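Local atomic coordinates of putative metal binding protein (Coccidioides immitis, PDB entry 3CVG), a protein that probably binds a metal ion or small ligand in the cleft between the two lobes of a periplasmic-binding-protein fold, and carries a calcium ion in the crystal. Residues His106-Gly111 and Asp217-Tyr222; Pro144-Ser149 and Leu197-Ile202; Thr203-Tyr208 and Asp274-Tyr279. One frame throughout, in Å; residues are numbered along the deposited sequence.

Contact 1: residues His106-Gly111 and Asp217-Tyr222; sequences HFMLIG and DQMVIY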
loop_
_atom_site.group_PDB
_atom_site.type_symbol
_atom_site.label_atom_id
_atom_site.label_comp_id
_atom_site.label_asym_id
_atom_site.label_seq_id
_atom_site.Cartn_x
_atom_site.Cartn_y
_atom_site.Cartn_z
ATOM N N HIS A 106 4.233 4.731 -1.318
ATOM C CA HIS A 106 4.225 5.843 -0.379
ATOM C C HIS A 106 2.821 6.285 0.024
ATOM O O HIS A 106 1.920 6.358 -0.809
ATOM C CB HIS A 106 4.984 7.036 -0.972
ATOM C CG HIS A 106 6.333 6.678 -1.525
ATOM N ND1 HIS A 106 6.507 6.173 -2.796
ATOM C CD2 HIS A 106 7.562 6.685 -0.951
ATOM C CE1 HIS A 106 7.782 5.884 -2.982
ATOM N NE2 HIS A 106 8.444 6.184 -1.879
ATOM N N PHE A 107 2.646 6.558 1.313
ATOM C CA PHE A 107 1.366 7.035 1.835
ATOM C C PHE A 107 1.451 8.566 1.848
ATOM O O PHE A 107 2.544 9.136 1.755
ATOM C CB PHE A 107 1.152 6.547 3.280
ATOM C CG PHE A 107 0.817 5.075 3.401
ATOM C CD1 PHE A 107 -0.403 4.583 2.951
ATOM C CD2 PHE A 107 1.713 4.190 4.005
ATOM C CE1 PHE A 107 -0.736 3.229 3.105
ATOM C CE2 PHE A 107 1.394 2.838 4.162
ATOM C CZ PHE A 107 0.164 2.358 3.711
HETATM N N MSE A 108 0.306 9.232 1.948
HETATM C CA MSE A 108 0.289 10.685 2.037
HETATM C C MSE A 108 -0.896 11.169 2.866
HETATM O O MSE A 108 -1.955 10.528 2.894
HETATM C CB MSE A 108 0.270 11.353 0.645
HETATM C CG MSE A 108 -0.434 10.597 -0.484
HETATM SE SE MSE A 108 -0.169 11.479 -2.245
HETATM C CE MSE A 108 -1.481 12.888 -2.107
ATOM N N LEU A 109 -0.691 12.272 3.581
ATOM C CA LEU A 109 -1.754 12.878 4.374
ATOM C C LEU A 109 -2.230 14.056 3.541
ATOM O O LEU A 109 -1.440 14.937 3.193
ATOM C CB LEU A 109 -1.229 13.387 5.714
ATOM C CG LEU A 109 -2.264 14.141 6.551
ATOM C CD1 LEU A 109 -3.398 13.188 6.965
ATOM C CD2 LEU A 109 -1.585 14.749 7.769
ATOM N N ILE A 110 -3.507 14.052 3.187
ATOM C CA ILE A 110 -4.056 15.135 2.391
ATOM C C ILE A 110 -5.245 15.735 3.141
ATOM O O ILE A 110 -5.820 15.093 4.023
ATOM C CB ILE A 110 -4.476 14.622 0.992
ATOM C CG1 ILE A 110 -5.663 13.659 1.100
ATOM C CG2 ILE A 110 -3.306 13.889 0.336
ATOM C CD1 ILE A 110 -7.018 14.346 1.056
ATOM N N GLY A 111 -5.600 16.971 2.804
ATOM C CA GLY A 111 -6.718 17.624 3.465
ATOM C C GLY A 111 -7.251 18.773 2.626
ATOM O O GLY A 111 -6.694 19.083 1.570
ATOM N N ASP A 217 -7.233 19.628 -7.169
ATOM C CA ASP A 217 -7.165 21.060 -6.909
ATOM C C ASP A 217 -8.040 21.437 -5.715
ATOM O O ASP A 217 -7.947 22.543 -5.190
ATOM C CB ASP A 217 -7.612 21.843 -8.142
ATOM C CG ASP A 217 -6.523 21.953 -9.182
ATOM O OD1 ASP A 217 -5.475 22.564 -8.880
ATOM O OD2 ASP A 217 -6.710 21.433 -10.301
ATOM N N GLN A 218 -8.887 20.506 -5.292
ATOM C CA GLN A 218 -9.781 20.728 -4.160
ATOM C C GLN A 218 -9.184 20.123 -2.887
ATOM O O GLN A 218 -9.862 19.973 -1.865
ATOM C CB GLN A 218 -11.151 20.112 -4.467
ATOM C CG GLN A 218 -11.892 20.835 -5.597
ATOM C CD GLN A 218 -13.096 20.068 -6.106
ATOM O OE1 GLN A 218 -13.912 19.580 -5.322
ATOM N NE2 GLN A 218 -13.223 19.970 -7.425
HETATM N N MSE A 219 -7.902 19.782 -2.957
HETATM C CA MSE A 219 -7.198 19.204 -1.821
HETATM C C MSE A 219 -5.737 19.644 -1.809
HETATM O O MSE A 219 -5.215 20.137 -2.812
HETATM C CB MSE A 219 -7.275 17.668 -1.851
HETATM C CG MSE A 219 -6.872 17.035 -3.182
HETATM SE SE MSE A 219 -5.928 15.337 -2.939
HETATM C CE MSE A 219 -4.205 16.078 -2.516
ATOM N N VAL A 220 -5.087 19.455 -0.667
ATOM C CA VAL A 220 -3.692 19.822 -0.481
ATOM C C VAL A 220 -2.909 18.644 0.094
ATOM O O VAL A 220 -3.412 17.929 0.955
ATOM C CB VAL A 220 -3.561 21.017 0.509
ATOM C CG1 VAL A 220 -2.112 21.212 0.902
ATOM C CG2 VAL A 220 -4.125 22.297 -0.124
ATOM N N ILE A 221 -1.684 18.442 -0.385
ATOM C CA ILE A 221 -0.844 17.357 0.129
ATOM C C ILE A 221 -0.059 17.936 1.293
ATOM O O ILE A 221 0.838 18.751 1.089
ATOM C CB ILE A 221 0.164 16.847 -0.938
ATOM C CG1 ILE A 221 -0.592 16.213 -2.101
ATOM C CG2 ILE A 221 1.142 15.832 -0.310
ATOM C CD1 ILE A 221 0.289 15.898 -3.312
ATOM N N TYR A 222 -0.398 17.531 2.512
ATOM C CA TYR A 222 0.298 18.043 3.686
ATOM C C TYR A 222 1.562 17.258 4.013
ATOM O O TYR A 222 2.463 17.770 4.669
ATOM C CB TYR A 222 -0.656 18.074 4.886
ATOM C CG TYR A 222 -1.734 19.121 4.725
ATOM C CD1 TYR A 222 -1.430 20.477 4.848
ATOM C CD2 TYR A 222 -3.037 18.766 4.374
ATOM C CE1 TYR A 222 -2.386 21.456 4.615
ATOM C CE2 TYR A 222 -4.007 19.744 4.137
ATOM C CZ TYR A 222 -3.668 21.087 4.259
ATOM O OH TYR A 222 -4.598 22.064 3.987
#
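Gly111 and Val220 face each other as an antiparallel hydrogen-bonded pair, with Gly111 N 3.0 Å from Val220 O and Val220 N 2.8 Å from Gly111 O. Two residues along, Tyr222 N reaches Leu109 O at 2.9 Å, a more bent bond with 140° at the hydrogen. Between these bonds Ile110 and Ile221 form a non-hydrogen-bonded pair. Two CA-H...O contacts supplement the backbone bonds: Val220 O also receives the CA of Ile110, 3.2 Å away, and Gly111 O that of Met219. The pairing joins the C-terminal end of the long strand 100-111 to the start of strand 220-224, within one lobe of a fold of the periplasmic-binding-protein type; the other flank of strand 100-111 pairs with strand 200-204.

The apolar contacts lie on the face that carries Met108, Ile110, Met219 and Ile221; both methionines are selenomethionines. The chain of Met108 folds at its last torsion (chi3 -80°), turning CE onto Ile221 CG1 at 3.4 Å, tighter than ordinary carbon contact. Met219 starts with CG between its backbone N and carbonyl carbon (chi1 51°) and bends twice more, laying CE against Ile110 CG2 at 3.7 Å. Tyr208 packs on Met108, Met219 and Ile221, while from helix 187-196 Leu191 meets Ile110 and Ile195 meets Met219.

The aromatic contact belongs to Tyr222. Its ring sets an edge against the backbone of Ile110 and Gly111, bringing CE2 within 3.5 Å of Gly111 N; glycine, with no side chain, lets the ring lie this close to the strand. Val220 CG1 sits over one ring face, offset toward the rim. The phenol OH is hydrogen-bonded to Pro112 O, fixing the far end of the ring.

Contact 2: residues Pro144-Ser149 and Leu197-Ile202; sequences PVRFLS and LREYTI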
loop_
_atom_site.group_PDB
_atom_site.type_symbol
_atom_site.label_atom_id
_atom_site.label_comp_id
_atom_site.label_asym_id
_atom_site.label_seq_id
_atom_site.Cartn_x
_atom_site.Cartn_y
_atom_site.Cartn_z
ATOM N N PRO A 144 -15.322 22.002 10.091
ATOM C CA PRO A 144 -14.798 21.298 11.264
ATOM C C PRO A 144 -13.709 20.316 10.823
ATOM O O PRO A 144 -13.720 19.837 9.687
ATOM C CB PRO A 144 -16.033 20.593 11.823
ATOM C CG PRO A 144 -16.826 20.296 10.590
ATOM C CD PRO A 144 -16.703 21.583 9.794
ATOM N N VAL A 145 -12.761 20.035 11.709
ATOM C CA VAL A 145 -11.687 19.105 11.386
ATOM C C VAL A 145 -12.201 17.673 11.529
ATOM O O VAL A 145 -12.610 17.264 12.615
ATOM C CB VAL A 145 -10.486 19.303 12.330
ATOM C CG1 VAL A 145 -9.419 18.248 12.065
ATOM C CG2 VAL A 145 -9.912 20.703 12.138
ATOM N N ARG A 146 -12.215 16.936 10.422
ATOM C CA ARG A 146 -12.650 15.541 10.418
ATOM C C ARG A 146 -11.594 14.695 9.689
ATOM O O ARG A 146 -10.891 15.193 8.806
ATOM C CB ARG A 146 -14.027 15.408 9.746
ATOM C CG ARG A 146 -15.169 16.065 10.555
ATOM C CD ARG A 146 -16.476 16.089 9.778
ATOM N NE ARG A 146 -16.923 14.749 9.393
ATOM C CZ ARG A 146 -17.457 13.868 10.233
ATOM N NH1 ARG A 146 -17.617 14.178 11.516
ATOM N NH2 ARG A 146 -17.848 12.684 9.787
ATOM N N PHE A 147 -11.469 13.429 10.082
ATOM C CA PHE A 147 -10.493 12.520 9.478
ATOM C C PHE A 147 -11.206 11.285 8.938
ATOM O O PHE A 147 -11.917 10.611 9.689
ATOM C CB PHE A 147 -9.466 12.079 10.525
ATOM C CG PHE A 147 -8.417 11.164 9.981
ATOM C CD1 PHE A 147 -7.264 11.678 9.401
ATOM C CD2 PHE A 147 -8.603 9.785 9.998
ATOM C CE1 PHE A 147 -6.310 10.833 8.850
ATOM C CE2 PHE A 147 -7.647 8.935 9.443
ATOM C CZ PHE A 147 -6.504 9.468 8.872
ATOM N N LEU A 148 -10.999 10.983 7.656
ATOM C CA LEU A 148 -11.643 9.827 7.026
ATOM C C LEU A 148 -10.818 8.545 7.100
ATOM O O LEU A 148 -9.681 8.477 6.617
ATOM C CB LEU A 148 -11.985 10.126 5.554
ATOM C CG LEU A 148 -12.931 9.155 4.819
ATOM C CD1 LEU A 148 -13.642 9.904 3.705
ATOM C CD2 LEU A 148 -12.182 7.935 4.246
ATOM N N SER A 149 -11.407 7.526 7.709
ATOM C CA SER A 149 -10.768 6.226 7.849
ATOM C C SER A 149 -11.538 5.180 7.047
ATOM O O SER A 149 -12.766 5.093 7.132
ATOM C CB SER A 149 -10.714 5.817 9.328
ATOM O OG SER A 149 -10.403 4.439 9.483
ATOM N N LEU A 197 -15.954 15.953 0.992
ATOM C CA LEU A 197 -16.426 16.281 2.331
ATOM C C LEU A 197 -15.517 17.239 3.080
ATOM O O LEU A 197 -15.827 17.630 4.202
ATOM C CB LEU A 197 -16.567 14.998 3.150
ATOM C CG LEU A 197 -17.537 13.949 2.616
ATOM C CD1 LEU A 197 -17.205 12.610 3.248
ATOM C CD2 LEU A 197 -18.982 14.365 2.909
ATOM N N ARG A 198 -14.397 17.608 2.463
ATOM C CA ARG A 198 -13.425 18.500 3.088
ATOM C C ARG A 198 -12.838 17.900 4.369
ATOM O O ARG A 198 -12.814 18.544 5.417
ATOM C CB ARG A 198 -14.054 19.866 3.395
ATOM C CG ARG A 198 -14.469 20.637 2.150
ATOM C CD ARG A 198 -15.028 22.004 2.516
ATOM N NE ARG A 198 -16.324 21.880 3.175
ATOM C CZ ARG A 198 -16.927 22.863 3.832
ATOM N NH1 ARG A 198 -16.350 24.057 3.924
ATOM N NH2 ARG A 198 -18.109 22.651 4.395
ATOM N N GLU A 199 -12.365 16.662 4.278
ATOM C CA GLU A 199 -11.773 15.993 5.427
ATOM C C GLU A 199 -10.330 15.606 5.128
ATOM O O GLU A 199 -9.925 15.484 3.963
ATOM C CB GLU A 199 -12.565 14.727 5.777
ATOM C CG GLU A 199 -14.055 14.954 5.962
ATOM C CD GLU A 199 -14.826 13.692 6.322
ATOM O OE1 GLU A 199 -14.356 12.567 6.029
ATOM O OE2 GLU A 199 -15.926 13.831 6.888
ATOM N N TYR A 200 -9.549 15.431 6.185
ATOM C CA TYR A 200 -8.173 14.997 6.036
ATOM C C TYR A 200 -8.241 13.477 5.962
ATOM O O TYR A 200 -9.196 12.869 6.457
ATOM C CB TYR A 200 -7.341 15.384 7.254
ATOM C CG TYR A 200 -7.144 16.873 7.437
ATOM C CD1 TYR A 200 -5.943 17.490 7.077
ATOM C CD2 TYR A 200 -8.143 17.660 8.009
ATOM C CE1 TYR A 200 -5.740 18.858 7.289
ATOM C CE2 TYR A 200 -7.951 19.026 8.229
ATOM C CZ TYR A 200 -6.745 19.621 7.868
ATOM O OH TYR A 200 -6.552 20.968 8.105
ATOM N N THR A 201 -7.247 12.867 5.329
ATOM C CA THR A 201 -7.209 11.421 5.245
ATOM C C THR A 201 -5.839 10.941 4.799
ATOM O O THR A 201 -5.092 11.677 4.152
ATOM C CB THR A 201 -8.250 10.876 4.241
ATOM O OG1 THR A 201 -8.366 9.462 4.410
ATOM C CG2 THR A 201 -7.815 11.158 2.796
ATOM N N ILE A 202 -5.507 9.712 5.176
ATOM C CA ILE A 202 -4.255 9.111 4.746
ATOM C C ILE A 202 -4.680 8.313 3.527
ATOM O O ILE A 202 -5.679 7.592 3.569
ATOM C CB ILE A 202 -3.665 8.169 5.816
ATOM C CG1 ILE A 202 -3.052 9.000 6.953
ATOM C CG2 ILE A 202 -2.634 7.241 5.193
ATOM C CD1 ILE A 202 -1.812 9.801 6.567
HETATM O O HOH W 1 -11.542 18.716 8.176
HETATM O O HOH W 2 -15.129 18.724 7.287
HETATM O O HOH W 3 -7.151 7.081 6.046
#
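Arg146 lies alongside Glu199, both side chains pointing the same way, and a bend at chi3 (59°) swings its NE onto Glu199 OE2 at 2.8 Å. This salt bridge meets the oxygen from above the carboxylate plane, with guanidinium and carboxylate turned 53° apart. Glu199 OE1 turns instead to His181 ND1 and lies over Leu148 CB, so the buried carboxylate is held at both oxygens.

The backbones run parallel: Arg146 O accepts from Tyr200 N at 3.0 Å, and Leu148 N donates to Tyr200 O in a nearly straight bond of 2.9 Å. A Thr201 chi1 of -168° sets OG1 beside its own carbonyl carbon, from where it donates to Leu148 O at 2.8 Å; water 3 also donates there and bridges to Ile202 O. At the other end water 1 links Pro144 O, Arg146 N and Arg198 O.

The Phe147 ring passes Tyr200 O and Thr201 CA obliquely, bringing Phe147 CZ to 4.0 Å from Ile202 CG1, which meets the ring edge. Trp164 of helix 155-166 packs edge-to-face with the same ring, Met132 of helix 125-138 touches both Phe147 and Tyr200, and strand 147-149 lies between strands 180-182 and 200-204.

Contact 3: residues Thr203-Tyr208 and Asp274-Tyr279; sequences TDYGTY and DGQQLY
Gln277 O and Leu278 O both lie at the ring edge of Tyr205, near its plane: Tyr205 CE2 stands 3.5 Å from Gln277 O, and Tyr205 CD2 is 3.4 Å from Leu278 O. Water 4 also donates to Gln277 O, at a doubtfully short distance, and makes a weak hydrogen bond to Tyr205 OH. Tyr205 opens helix 205-208 directly after its N-cap, Asp204, and the contact carries this helix start, in one lobe of the periplasmic-binding-protein type of fold, across to strand 276-281 near the C terminus. The cap rests on Asp204 OD2, which accepts from Thr207 N at 3.1 Å and is met from well above the carboxylate plane; the approach of Thr207 OG1 to Asp204 OD1 is doubtfully short.

With CG anti to the backbone N (chi1 -168°), Tyr205 extends from the helix toward the strand. Tyr205 OH ends 3.6 Å from Gln276 CB, and the ring and the Gln276 amide stand 75° apart. Lys224 adds a cation-pi contact to the ring. The CG of Leu278 sits over the centre of the Tyr279 ring, while its CD1 branch turns to the helix: Leu278 CD1 presses on the bare backbone of Gly206, just 3.3 Å from Gly206 CA, closer than usual for two carbons.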
loop_
_atom_site.group_PDB
_atom_site.type_symbol
_atom_site.label_atom_id
_atom_site.label_comp_id
_atom_site.label_asym_id
_atom_site.label_seq_id
_atom_site.Cartn_x
_atom_site.Cartn_y
_atom_site.Cartn_z
ATOM N N THR A 203 -3.944 8.488 2.434
ATOM C CA THR A 203 -4.218 7.802 1.182
ATOM C C THR A 203 -2.852 7.394 0.616
ATOM O O THR A 203 -1.835 7.525 1.300
ATOM C CB THR A 203 -4.978 8.745 0.187
ATOM O OG1 THR A 203 -5.311 8.032 -1.010
ATOM C CG2 THR A 203 -4.125 9.956 -0.178
ATOM N N ASP A 204 -2.816 6.893 -0.611
ATOM C CA ASP A 204 -1.528 6.506 -1.180
ATOM C C ASP A 204 -1.295 7.213 -2.507
ATOM O O ASP A 204 -2.241 7.671 -3.152
ATOM C CB ASP A 204 -1.439 4.985 -1.360
ATOM C CG ASP A 204 -2.497 4.443 -2.289
ATOM O OD1 ASP A 204 -3.664 4.293 -1.865
ATOM O OD2 ASP A 204 -2.169 4.169 -3.457
ATOM N N TYR A 205 -0.030 7.295 -2.907
ATOM C CA TYR A 205 0.340 7.972 -4.140
ATOM C C TYR A 205 -0.422 7.503 -5.374
ATOM O O TYR A 205 -0.901 8.328 -6.151
ATOM C CB TYR A 205 1.848 7.831 -4.384
ATOM C CG TYR A 205 2.378 8.739 -5.478
ATOM C CD1 TYR A 205 2.028 10.090 -5.522
ATOM C CD2 TYR A 205 3.259 8.253 -6.450
ATOM C CE1 TYR A 205 2.542 10.937 -6.507
ATOM C CE2 TYR A 205 3.782 9.089 -7.435
ATOM C CZ TYR A 205 3.419 10.424 -7.461
ATOM O OH TYR A 205 3.915 11.244 -8.440
ATOM N N GLY A 206 -0.530 6.186 -5.548
ATOM C CA GLY A 206 -1.220 5.623 -6.703
ATOM C C GLY A 206 -2.692 5.984 -6.797
ATOM O O GLY A 206 -3.220 6.224 -7.889
ATOM N N THR A 207 -3.365 6.009 -5.651
ATOM C CA THR A 207 -4.778 6.362 -5.604
ATOM C C THR A 207 -4.911 7.830 -6.004
ATOM O O THR A 207 -5.805 8.202 -6.765
ATOM C CB THR A 207 -5.338 6.155 -4.185
ATOM O OG1 THR A 207 -5.195 4.777 -3.822
ATOM C CG2 THR A 207 -6.816 6.547 -4.120
ATOM N N TYR A 208 -4.007 8.655 -5.487
ATOM C CA TYR A 208 -3.982 10.082 -5.792
ATOM C C TYR A 208 -3.886 10.322 -7.306
ATOM O O TYR A 208 -4.602 11.167 -7.871
ATOM C CB TYR A 208 -2.780 10.731 -5.095
ATOM C CG TYR A 208 -2.506 12.157 -5.504
ATOM C CD1 TYR A 208 -3.410 13.180 -5.202
ATOM C CD2 TYR A 208 -1.342 12.489 -6.198
ATOM C CE1 TYR A 208 -3.164 14.494 -5.582
ATOM C CE2 TYR A 208 -1.084 13.811 -6.588
ATOM C CZ TYR A 208 -1.998 14.804 -6.271
ATOM O OH TYR A 208 -1.749 16.105 -6.643
ATOM N N ASP A 274 -0.535 8.170 -14.909
ATOM C CA ASP A 274 -0.754 9.594 -15.106
ATOM C C ASP A 274 0.581 10.262 -15.407
ATOM O O ASP A 274 0.839 11.388 -14.982
ATOM C CB ASP A 274 -1.383 10.252 -13.875
ATOM C CG ASP A 274 -2.056 11.566 -14.218
ATOM O OD1 ASP A 274 -2.257 12.414 -13.323
ATOM O OD2 ASP A 274 -2.396 11.739 -15.405
ATOM N N GLY A 275 1.435 9.546 -16.132
ATOM C CA GLY A 275 2.737 10.079 -16.499
ATOM C C GLY A 275 3.763 10.197 -15.384
ATOM O O GLY A 275 4.756 10.909 -15.532
ATOM N N GLN A 276 3.540 9.506 -14.271
ATOM C CA GLN A 276 4.475 9.562 -13.146
ATOM C C GLN A 276 4.920 8.162 -12.750
ATOM O O GLN A 276 4.142 7.211 -12.843
ATOM C CB GLN A 276 3.815 10.206 -11.918
ATOM C CG GLN A 276 3.373 11.648 -12.077
ATOM C CD GLN A 276 4.528 12.589 -12.312
ATOM O OE1 GLN A 276 5.566 12.497 -11.651
ATOM N NE2 GLN A 276 4.352 13.515 -13.244
ATOM N N GLN A 277 6.167 8.032 -12.305
ATOM C CA GLN A 277 6.647 6.731 -11.853
ATOM C C GLN A 277 5.817 6.466 -10.607
ATOM O O GLN A 277 5.834 7.265 -9.670
ATOM C CB GLN A 277 8.130 6.776 -11.478
ATOM C CG GLN A 277 8.637 5.451 -10.905
ATOM C CD GLN A 277 10.115 5.484 -10.552
ATOM O OE1 GLN A 277 10.548 6.270 -9.715
ATOM N NE2 GLN A 277 10.895 4.626 -11.194
ATOM N N LEU A 278 5.089 5.361 -10.598
ATOM C CA LEU A 278 4.235 5.034 -9.464
ATOM C C LEU A 278 4.980 4.640 -8.193
ATOM O O LEU A 278 4.772 5.236 -7.135
ATOM C CB LEU A 278 3.268 3.916 -9.852
ATOM C CG LEU A 278 2.336 3.422 -8.746
ATOM C CD1 LEU A 278 1.599 4.597 -8.120
ATOM C CD2 LEU A 278 1.366 2.413 -9.323
ATOM N N TYR A 279 5.850 3.640 -8.309
ATOM C CA TYR A 279 6.610 3.134 -7.173
ATOM C C TYR A 279 8.116 3.344 -7.310
ATOM O O TYR A 279 8.642 3.474 -8.417
ATOM C CB TYR A 279 6.378 1.630 -7.008
ATOM C CG TYR A 279 4.941 1.183 -6.933
ATOM C CD1 TYR A 279 4.405 0.341 -7.910
ATOM C CD2 TYR A 279 4.127 1.553 -5.866
ATOM C CE1 TYR A 279 3.096 -0.126 -7.820
ATOM C CE2 TYR A 279 2.810 1.091 -5.767
ATOM C CZ TYR A 279 2.304 0.252 -6.746
ATOM O OH TYR A 279 1.018 -0.231 -6.650
HETATM O O HOH W 4 6.674 9.619 -9.334
#

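In the fold
Of these segments, the first from the N terminus is 106-111, the end of strand 100-111. Contact 2 is the first to close, when 197-202 returns beside 144-149, and the chain runs straight on into 203-208, where contact 3 opens. Contact 1 closes next, at 217-222, so its loop encloses contact 2. Contact 3 closes last, at 274-279, and crosses contact 1, while contacts 2 and 3 follow in series. Strands 100-111 and 200-204 are neighbours, tied by Ile110 O to Thr201 N and Met108 N to Thr203 O. Contacts 1 and 2 thus extend one sheet on both flanks, and contact 3 packs the helix start after strand 200-204 against strand 276-281, itself a neighbour of strand 100-111.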